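Local coordinates for amidohydrolase 3 domain-containing protein (Pyrococcus horikoshii, PDB 3IGH), which is of unknown function but, as a member of the amidohydrolase family, probably hydrolyses carbon-nitrogen bonds other than peptide bonds, at residues V392-F397 against Y443-A448; P334-H339 against K355-V360; S14-K19 against A439-T444. One frame throughout, in Å; residues are numbered along the deposited sequence.

Interaction 1 (V392-F397 against Y443-A448)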
loop_
_atom_site.group_PDB
_atom_site.type_symbol
_atom_site.label_atom_id
_atom_site.label_comp_id
_atom_site.label_asym_id
_atom_site.label_seq_id
_atom_site.Cartn_x
_atom_site.Cartn_y
_atom_site.Cartn_z
ATOM N N VAL A 392 -25.610 19.297 10.834
ATOM C CA VAL A 392 -25.101 18.514 11.968
ATOM C C VAL A 392 -23.908 17.597 11.643
ATOM O O VAL A 392 -23.257 17.090 12.555
ATOM C CB VAL A 392 -26.227 17.730 12.712
ATOM C CG1 VAL A 392 -27.240 18.701 13.337
ATOM C CG2 VAL A 392 -26.921 16.720 11.793
ATOM N N ALA A 393 -23.617 17.390 10.359
ATOM C CA ALA A 393 -22.524 16.491 9.969
ATOM C C ALA A 393 -21.854 16.887 8.664
ATOM O O ALA A 393 -22.454 17.567 7.825
ATOM C CB ALA A 393 -23.029 15.053 9.874
ATOM N N GLU A 394 -20.605 16.453 8.502
ATOM C CA GLU A 394 -19.972 16.460 7.192
ATOM C C GLU A 394 -20.778 15.533 6.284
ATOM O O GLU A 394 -21.092 14.400 6.651
ATOM C CB GLU A 394 -18.528 15.983 7.286
ATOM C CG GLU A 394 -17.722 16.288 6.050
ATOM C CD GLU A 394 -17.128 17.688 6.066
ATOM O OE1 GLU A 394 -17.415 18.470 5.130
ATOM O OE2 GLU A 394 -16.371 17.999 7.011
ATOM N N LEU A 395 -21.150 16.048 5.119
ATOM C CA LEU A 395 -22.059 15.350 4.229
ATOM C C LEU A 395 -21.395 15.180 2.869
ATOM O O LEU A 395 -20.892 16.144 2.297
ATOM C CB LEU A 395 -23.348 16.164 4.093
ATOM C CG LEU A 395 -24.598 15.581 3.439
ATOM C CD1 LEU A 395 -25.247 14.555 4.344
ATOM C CD2 LEU A 395 -25.581 16.706 3.166
ATOM N N GLY A 396 -21.386 13.950 2.362
ATOM C CA GLY A 396 -20.847 13.675 1.036
ATOM C C GLY A 396 -21.948 13.180 0.122
ATOM O O GLY A 396 -22.907 12.564 0.586
ATOM N N PHE A 397 -21.820 13.457 -1.175
ATOM C CA PHE A 397 -22.804 12.981 -2.146
ATOM C C PHE A 397 -22.266 11.760 -2.876
ATOM O O PHE A 397 -21.058 11.622 -3.107
ATOM C CB PHE A 397 -23.148 14.069 -3.176
ATOM C CG PHE A 397 -24.133 15.115 -2.686
ATOM C CD1 PHE A 397 -24.636 15.096 -1.387
ATOM C CD2 PHE A 397 -24.531 16.142 -3.540
ATOM C CE1 PHE A 397 -25.530 16.066 -0.947
ATOM C CE2 PHE A 397 -25.415 17.118 -3.113
ATOM C CZ PHE A 397 -25.918 17.079 -1.806
ATOM N N TYR A 443 -20.429 17.334 -3.093
ATOM C CA TYR A 443 -19.986 16.390 -4.107
ATOM C C TYR A 443 -18.475 16.474 -4.401
ATOM O O TYR A 443 -17.958 15.768 -5.271
ATOM C CB TYR A 443 -20.769 16.648 -5.386
ATOM C CG TYR A 443 -21.260 15.414 -6.110
ATOM C CD1 TYR A 443 -22.433 15.463 -6.855
ATOM C CD2 TYR A 443 -20.558 14.207 -6.067
ATOM C CE1 TYR A 443 -22.900 14.351 -7.539
ATOM C CE2 TYR A 443 -21.023 13.077 -6.746
ATOM C CZ TYR A 443 -22.201 13.158 -7.484
ATOM O OH TYR A 443 -22.683 12.059 -8.176
ATOM N N THR A 444 -17.768 17.355 -3.706
ATOM C CA THR A 444 -16.324 17.472 -3.899
ATOM C C THR A 444 -15.616 17.327 -2.552
ATOM O O THR A 444 -15.219 16.213 -2.168
ATOM C CB THR A 444 -15.934 18.792 -4.641
ATOM O OG1 THR A 444 -16.460 19.917 -3.926
ATOM C CG2 THR A 444 -16.483 18.806 -6.073
ATOM N N TYR A 445 -15.490 18.432 -1.816
ATOM C CA TYR A 445 -14.829 18.408 -0.512
ATOM C C TYR A 445 -15.609 17.599 0.529
ATOM O O TYR A 445 -15.005 16.913 1.347
ATOM C CB TYR A 445 -14.564 19.831 -0.015
ATOM C CG TYR A 445 -13.760 19.945 1.265
ATOM C CD1 TYR A 445 -12.396 19.649 1.291
ATOM C CD2 TYR A 445 -14.364 20.389 2.444
ATOM C CE1 TYR A 445 -11.659 19.773 2.471
ATOM C CE2 TYR A 445 -13.641 20.519 3.625
ATOM C CZ TYR A 445 -12.291 20.215 3.631
ATOM O OH TYR A 445 -11.580 20.342 4.798
ATOM N N GLY A 446 -16.941 17.664 0.468
ATOM C CA GLY A 446 -17.802 16.933 1.401
ATOM C C GLY A 446 -17.552 15.437 1.294
ATOM O O GLY A 446 -17.253 14.778 2.290
ATOM N N SER A 447 -17.610 14.925 0.066
ATOM C CA SER A 447 -17.324 13.514 -0.220
ATOM C C SER A 447 -15.911 13.069 0.165
ATOM O O SER A 447 -15.719 11.968 0.693
ATOM C CB SER A 447 -17.558 13.241 -1.691
ATOM O OG SER A 447 -18.929 13.022 -1.955
ATOM N N ALA A 448 -14.932 13.926 -0.092
ATOM C CA ALA A 448 -13.548 13.640 0.289
ATOM C C ALA A 448 -13.383 13.517 1.802
ATOM O O ALA A 448 -12.766 12.570 2.292
ATOM C CB ALA A 448 -12.633 14.709 -0.257
#

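Interaction 2 (P334-H339 against K355-V360). With SO4 (sulfate ion), chain B.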
loop_
_atom_site.group_PDB
_atom_site.type_symbol
_atom_site.label_atom_id
_atom_site.label_comp_id
_atom_site.label_asym_id
_atom_site.label_seq_id
_atom_site.Cartn_x
_atom_site.Cartn_y
_atom_site.Cartn_z
ATOM N N PRO A 334 -15.902 8.037 15.624
ATOM C CA PRO A 334 -16.777 8.782 14.721
ATOM C C PRO A 334 -16.687 8.215 13.292
ATOM O O PRO A 334 -15.916 8.703 12.462
ATOM C CB PRO A 334 -16.246 10.214 14.817
ATOM C CG PRO A 334 -14.812 10.065 15.183
ATOM C CD PRO A 334 -14.681 8.792 15.966
ATOM N N GLY A 335 -17.477 7.176 13.031
ATOM C CA GLY A 335 -17.477 6.514 11.734
ATOM C C GLY A 335 -18.339 7.206 10.697
ATOM O O GLY A 335 -18.737 8.362 10.859
ATOM N N ARG A 336 -18.616 6.497 9.610
ATOM C CA ARG A 336 -19.491 7.035 8.588
ATOM C C ARG A 336 -20.751 6.192 8.449
ATOM O O ARG A 336 -20.726 4.975 8.668
ATOM C CB ARG A 336 -18.756 7.251 7.242
ATOM C CG ARG A 336 -17.958 6.083 6.731
ATOM C CD ARG A 336 -17.282 6.388 5.380
ATOM N NE ARG A 336 -18.239 6.490 4.278
ATOM C CZ ARG A 336 -17.909 6.739 3.012
ATOM N NH1 ARG A 336 -16.638 6.905 2.659
ATOM N NH2 ARG A 336 -18.861 6.817 2.093
ATOM N N ILE A 337 -21.856 6.865 8.145
ATOM C CA ILE A 337 -23.117 6.185 7.907
ATOM C C ILE A 337 -23.506 6.374 6.444
ATOM O O ILE A 337 -23.402 7.469 5.906
ATOM C CB ILE A 337 -24.216 6.656 8.889
ATOM C CG1 ILE A 337 -23.967 6.040 10.267
ATOM C CG2 ILE A 337 -25.621 6.264 8.409
ATOM C CD1 ILE A 337 -24.423 6.909 11.413
ATOM N N GLU A 338 -23.909 5.273 5.813
ATOM C CA GLU A 338 -24.324 5.267 4.423
ATOM C C GLU A 338 -25.845 5.324 4.347
ATOM O O GLU A 338 -26.531 4.610 5.093
ATOM C CB GLU A 338 -23.812 4.009 3.722
ATOM C CG GLU A 338 -22.330 3.713 3.968
ATOM C CD GLU A 338 -21.433 4.903 3.650
ATOM O OE1 GLU A 338 -21.392 5.333 2.480
ATOM O OE2 GLU A 338 -20.773 5.413 4.578
ATOM N N HIS A 339 -26.331 6.182 3.440
ATOM C CA HIS A 339 -27.746 6.448 3.150
ATOM C C HIS A 339 -28.389 7.455 4.101
ATOM O O HIS A 339 -28.750 8.566 3.684
ATOM C CB HIS A 339 -28.584 5.166 3.076
ATOM C CG HIS A 339 -28.184 4.237 1.974
ATOM N ND1 HIS A 339 -28.875 4.152 0.785
ATOM C CD2 HIS A 339 -27.180 3.331 1.892
ATOM C CE1 HIS A 339 -28.302 3.248 0.010
ATOM N NE2 HIS A 339 -27.268 2.738 0.657
ATOM N N LYS A 355 -20.304 13.035 16.075
ATOM C CA LYS A 355 -19.415 13.554 15.033
ATOM C C LYS A 355 -19.290 12.606 13.831
ATOM O O LYS A 355 -18.240 12.542 13.196
ATOM C CB LYS A 355 -18.027 13.891 15.611
ATOM C CG LYS A 355 -18.014 15.026 16.631
ATOM C CD LYS A 355 -16.596 15.259 17.139
ATOM C CE LYS A 355 -16.395 16.696 17.609
ATOM N NZ LYS A 355 -17.030 16.962 18.927
ATOM N N VAL A 356 -20.364 11.885 13.514
ATOM C CA VAL A 356 -20.316 10.918 12.415
ATOM C C VAL A 356 -20.298 11.633 11.059
ATOM O O VAL A 356 -20.732 12.790 10.946
ATOM C CB VAL A 356 -21.456 9.859 12.475
ATOM C CG1 VAL A 356 -21.358 9.021 13.753
ATOM C CG2 VAL A 356 -22.827 10.507 12.355
ATOM N N ARG A 357 -19.747 10.949 10.061
ATOM C CA ARG A 357 -19.752 11.403 8.673
ATOM C C ARG A 357 -20.922 10.745 7.948
ATOM O O ARG A 357 -21.283 9.623 8.263
ATOM C CB ARG A 357 -18.427 11.032 7.997
ATOM C CG ARG A 357 -17.280 11.934 8.415
ATOM C CD ARG A 357 -15.927 11.260 8.238
ATOM N NE ARG A 357 -15.666 10.193 9.203
ATOM C CZ ARG A 357 -15.339 8.943 8.871
ATOM N NH1 ARG A 357 -15.242 8.599 7.597
ATOM N NH2 ARG A 357 -15.088 8.039 9.809
ATOM N N LEU A 358 -21.529 11.453 6.995
ATOM C CA LEU A 358 -22.687 10.915 6.274
ATOM C C LEU A 358 -22.473 10.925 4.762
ATOM O O LEU A 358 -22.113 11.947 4.186
ATOM C CB LEU A 358 -23.965 11.701 6.612
ATOM C CG LEU A 358 -24.401 11.906 8.074
ATOM C CD1 LEU A 358 -25.593 12.853 8.149
ATOM C CD2 LEU A 358 -24.745 10.585 8.752
ATOM N N SER A 359 -22.712 9.780 4.127
ATOM C CA SER A 359 -22.723 9.700 2.673
ATOM C C SER A 359 -24.153 9.453 2.206
ATOM O O SER A 359 -24.754 8.430 2.527
ATOM C CB SER A 359 -21.791 8.586 2.198
ATOM O OG SER A 359 -21.855 8.414 0.804
ATOM N N VAL A 360 -24.701 10.407 1.460
ATOM C CA VAL A 360 -26.096 10.328 1.033
ATOM C C VAL A 360 -26.201 10.266 -0.486
ATOM O O VAL A 360 -25.259 10.623 -1.195
ATOM C CB VAL A 360 -26.941 11.518 1.570
ATOM C CG1 VAL A 360 -27.018 11.490 3.101
ATOM C CG2 VAL A 360 -26.421 12.860 1.070
HETATM S S SO4 B . -25.487 -0.337 -0.127
HETATM O O1 SO4 B . -24.250 -0.437 -0.875
HETATM O O2 SO4 B . -26.428 0.481 -0.876
HETATM O O3 SO4 B . -26.061 -1.667 0.025
HETATM O O4 SO4 B . -25.218 0.293 1.171
HETATM O O HOH W 1 -14.714 11.520 11.475
#

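Interaction 3 (S14-K19 against A439-T444). With SO4 (sulfate ion), chain N.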
loop_
_atom_site.group_PDB
_atom_site.type_symbol
_atom_site.label_atom_id
_atom_site.label_comp_id
_atom_site.label_asym_id
_atom_site.label_seq_id
_atom_site.Cartn_x
_atom_site.Cartn_y
_atom_site.Cartn_z
ATOM N N SER A 14 -12.640 26.401 -4.107
ATOM C CA SER A 14 -13.474 26.007 -2.972
ATOM C C SER A 14 -14.893 26.510 -3.215
ATOM O O SER A 14 -15.084 27.539 -3.870
ATOM C CB SER A 14 -12.903 26.598 -1.677
ATOM O OG SER A 14 -13.670 26.230 -0.553
ATOM N N PHE A 15 -15.885 25.780 -2.710
ATOM C CA PHE A 15 -17.286 26.178 -2.886
ATOM C C PHE A 15 -17.902 26.717 -1.591
ATOM O O PHE A 15 -18.675 27.674 -1.629
ATOM C CB PHE A 15 -18.129 25.029 -3.456
ATOM C CG PHE A 15 -17.854 24.730 -4.904
ATOM C CD1 PHE A 15 -18.221 25.633 -5.902
ATOM C CD2 PHE A 15 -17.243 23.538 -5.273
ATOM C CE1 PHE A 15 -17.964 25.361 -7.246
ATOM C CE2 PHE A 15 -16.987 23.253 -6.621
ATOM C CZ PHE A 15 -17.348 24.165 -7.603
ATOM N N ASN A 16 -17.570 26.084 -0.466
ATOM C CA ASN A 16 -17.921 26.572 0.869
ATOM C C ASN A 16 -16.644 26.715 1.695
ATOM O O ASN A 16 -16.143 25.717 2.214
ATOM C CB ASN A 16 -18.863 25.597 1.592
ATOM C CG ASN A 16 -20.299 25.665 1.095
ATOM O OD1 ASN A 16 -20.630 26.417 0.177
ATOM N ND2 ASN A 16 -21.165 24.870 1.716
ATOM N N PRO A 17 -16.094 27.943 1.812
ATOM C CA PRO A 17 -16.525 29.235 1.261
ATOM C C PRO A 17 -16.164 29.358 -0.214
ATOM O O PRO A 17 -15.257 28.672 -0.681
ATOM C CB PRO A 17 -15.708 30.258 2.069
ATOM C CG PRO A 17 -14.951 29.473 3.106
ATOM C CD PRO A 17 -14.849 28.086 2.585
ATOM N N LEU A 18 -16.873 30.209 -0.946
ATOM C CA LEU A 18 -16.586 30.365 -2.362
ATOM C C LEU A 18 -15.259 31.097 -2.556
ATOM O O LEU A 18 -15.087 32.213 -2.071
ATOM C CB LEU A 18 -17.725 31.091 -3.076
ATOM C CG LEU A 18 -17.598 31.159 -4.600
ATOM C CD1 LEU A 18 -17.895 29.807 -5.248
ATOM C CD2 LEU A 18 -18.528 32.223 -5.138
ATOM N N LYS A 19 -14.312 30.438 -3.226
ATOM C CA LYS A 19 -13.020 31.050 -3.563
ATOM C C LYS A 19 -12.684 30.809 -5.031
ATOM O O LYS A 19 -12.752 29.670 -5.517
ATOM C CB LYS A 19 -11.883 30.499 -2.693
ATOM C CG LYS A 19 -12.046 30.652 -1.192
ATOM C CD LYS A 19 -10.731 30.335 -0.478
ATOM C CE LYS A 19 -10.930 30.084 1.018
ATOM N NZ LYS A 19 -11.369 31.295 1.772
ATOM N N ALA A 439 -24.474 21.957 -2.959
ATOM C CA ALA A 439 -24.478 20.675 -3.663
ATOM C C ALA A 439 -23.099 20.334 -4.232
ATOM O O ALA A 439 -22.628 19.196 -4.084
ATOM C CB ALA A 439 -25.553 20.654 -4.763
ATOM N N LEU A 440 -22.447 21.316 -4.866
ATOM C CA LEU A 440 -21.108 21.108 -5.421
ATOM C C LEU A 440 -20.059 20.900 -4.336
ATOM O O LEU A 440 -19.163 20.076 -4.495
ATOM C CB LEU A 440 -20.707 22.238 -6.387
ATOM C CG LEU A 440 -21.610 22.347 -7.626
ATOM C CD1 LEU A 440 -21.132 23.464 -8.552
ATOM C CD2 LEU A 440 -21.733 21.019 -8.400
ATOM N N HIS A 441 -20.189 21.631 -3.232
ATOM C CA HIS A 441 -19.331 21.422 -2.068
ATOM C C HIS A 441 -19.452 19.993 -1.523
ATOM O O HIS A 441 -18.439 19.357 -1.222
ATOM C CB HIS A 441 -19.663 22.435 -0.965
ATOM C CG HIS A 441 -18.951 22.178 0.328
ATOM N ND1 HIS A 441 -17.657 22.598 0.563
ATOM C CD2 HIS A 441 -19.354 21.553 1.460
ATOM C CE1 HIS A 441 -17.295 22.240 1.782
ATOM N NE2 HIS A 441 -18.307 21.604 2.347
ATOM N N SER A 442 -20.690 19.499 -1.401
ATOM C CA SER A 442 -20.946 18.157 -0.875
ATOM C C SER A 442 -20.402 17.067 -1.788
ATOM O O SER A 442 -19.929 16.034 -1.315
ATOM C CB SER A 442 -22.440 17.941 -0.627
ATOM O OG SER A 442 -22.924 18.823 0.371
ATOM N N TYR A 443 -20.429 17.334 -3.093
ATOM C CA TYR A 443 -19.986 16.390 -4.107
ATOM C C TYR A 443 -18.475 16.474 -4.401
ATOM O O TYR A 443 -17.958 15.768 -5.271
ATOM C CB TYR A 443 -20.769 16.648 -5.386
ATOM C CG TYR A 443 -21.260 15.414 -6.110
ATOM C CD1 TYR A 443 -22.433 15.463 -6.855
ATOM C CD2 TYR A 443 -20.558 14.207 -6.067
ATOM C CE1 TYR A 443 -22.900 14.351 -7.539
ATOM C CE2 TYR A 443 -21.023 13.077 -6.746
ATOM C CZ TYR A 443 -22.201 13.158 -7.484
ATOM O OH TYR A 443 -22.683 12.059 -8.176
ATOM N N THR A 444 -17.768 17.355 -3.706
ATOM C CA THR A 444 -16.324 17.472 -3.899
ATOM C C THR A 444 -15.616 17.327 -2.552
ATOM O O THR A 444 -15.219 16.213 -2.168
ATOM C CB THR A 444 -15.934 18.792 -4.641
ATOM O OG1 THR A 444 -16.460 19.917 -3.926
ATOM C CG2 THR A 444 -16.483 18.806 -6.073
HETATM S S SO4 N . -19.095 32.382 0.983
HETATM O O1 SO4 N . -19.748 33.688 0.971
HETATM O O2 SO4 N . -19.759 31.512 0.019
HETATM O O3 SO4 N . -17.696 32.543 0.609
HETATM O O4 SO4 N . -19.180 31.799 2.321
HETATM O O HOH W 2 -15.633 23.466 -1.189
#

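Interaction 1 (V392-F397 against Y443-A448)
Phe397 turns its CG away from its own carbonyl carbon (chi1 -80°), and Tyr443 holds an unusual first torsion of -137°. Together these settings bring the two aromatic side chains across one another at about a right angle. Phe397 CB sits over one face of the tyrosine ring, 3.7 Å from Tyr443 CG and somewhat toward the rim. It makes a CH-pi contact there. The phenylalanine ring follows with an edge: the pair is an offset edge-to-face stack, with centroids 5.9 Å apart and planes at 72°. The closest ring atoms are Phe397 CD2 and Tyr443 CD1, at 4.0 Å. With an alanine in place of Tyr443 the ring face under Phe397 CB is gone, and a gap would probably open toward Pro408, Thr411 and Val412.

The backbones also come close. Gly396 and Gly446 have no side chains, so strand and helix can touch directly. The CA of Gly446 makes a CA-H...O contact of 3.3 Å with Leu395 O. The CA atoms of Gly396 and Ser447 are 3.7 Å apart. Ser447 OG takes a weak hydrogen bond from Phe397 N at 3.0 Å. This hydroxyl is buried, and its single proton must be shared between Phe64 O, the stronger partner, and Ser442 O.

In the barrel, strand 395-397 runs beside strand 357-360, and Phe397 packs on Val360 there. Tyr443 lies against Pro408, Thr411 and Val412 of helix 408-417 and meets Phe63 of strand 58-68 edge-to-face.

Interaction 2 (P334-H339 against K355-V360)
Arg336 and Arg357 pair across neighbouring parallel strands of the TIM barrel, on the same side of the sheet, with guanidinium planes 80° apart. With helix 345-354 these strands form a beta-alpha-beta unit. Backbone bonds alternate along the pair: Gly335 O, Arg357 O, Ile337 O and Ser359 O each accept one N-H from the other segment.

Arg357 can be followed outward. Its CB meets Arg336 CB at 3.9 Å. A bend at chi3 (-71°) then swings the guanidinium back toward the other strand, so that Arg336 CB lies over one of its faces. NE gives a bond to a water, which donates to Pro334 O. NH1 lies 3.7 Å from Arg336 CD and is bonded to Val450 O. NH2 reaches Pro334 O at 2.9 Å, in the guanidinium plane and on a carbonyl lone pair; it also forms a salt bridge with Asp310.

Arg336 grips Glu338 side-on, through NE and NH2, one to each carboxylate oxygen. Its NH2 also bonds Ser66 O, and Glu338 OE1 bonds His67. Across the strands, Ser359 CB packs against this pair. Past the corner at Glu338, His339 NE2 donates to O2 of a sulfate at 2.9 Å, in the plane of the imidazole ring.

Interaction 3 (S14-K19 against A439-T444)
The turn of the beta-hairpin formed by strands 10-14 and 19-21 packs here on helix 436-450, with Phe15 and Asn16 against Leu440 and His441. Leu440 CB stands over the centre of the Phe15 ring, 3.8 Å from the centroid. Its CD1 reaches Phe15 CE1 at 3.9 Å. At the edge of the same ring, Thr444 OG1 lies 3.9 Å from Phe15 CD2; this hydroxyl is bonded to Leu440 O.

His441 has its CG anti to the backbone N (chi1 173°), which extends the imidazole toward the turn. Asn16 CB lies over one ring face, 3.4 Å from His441 ND1. The asparagine amide continues past the rim on the CG and CD2 side, its plane tilted 21° from the ring. The amide is held by Asp438 at ND2 and by Lys437 at OD1.

One water joins the segments. It accepts from Phe15 N at 2.8 Å and is also bonded to His441 ND1, in the plane of the ring. Beyond the cis peptide before Pro17, Leu18 N donates to a sulfate that Lys437 also binds.

No direct hydrogen bond crosses between the segments. The turn is thus held by packing on Leu440 and His441, while Phe15 N and the Asn16 amide are met by the water and by Lys437 and Asp438 of the same helix.

Interactions 1 and 2 are adjacent in the barrel, with centres 9 Å apart. Gly396 N lies 2.8 Å from Leu358 O and Gly396 O lies 2.9 Å from Val360 N, probable hydrogen bonds that join their strands. Interactions 1 and 3 are also 9 Å apart between centres and share Tyr443 and Thr444. Helix 436-450 thus meets a barrel strand in one and the 14-19 turn in the other. Interactions 2 and 3 do not touch; their nearest atoms are about 7 Å apart. Interaction 2 reaches a sulfate, probably from the crystallisation liquor, beside His339; His67, Lys262 and His314 also bind it. That cluster is consistent with the metal-binding active site of amidohydrolases.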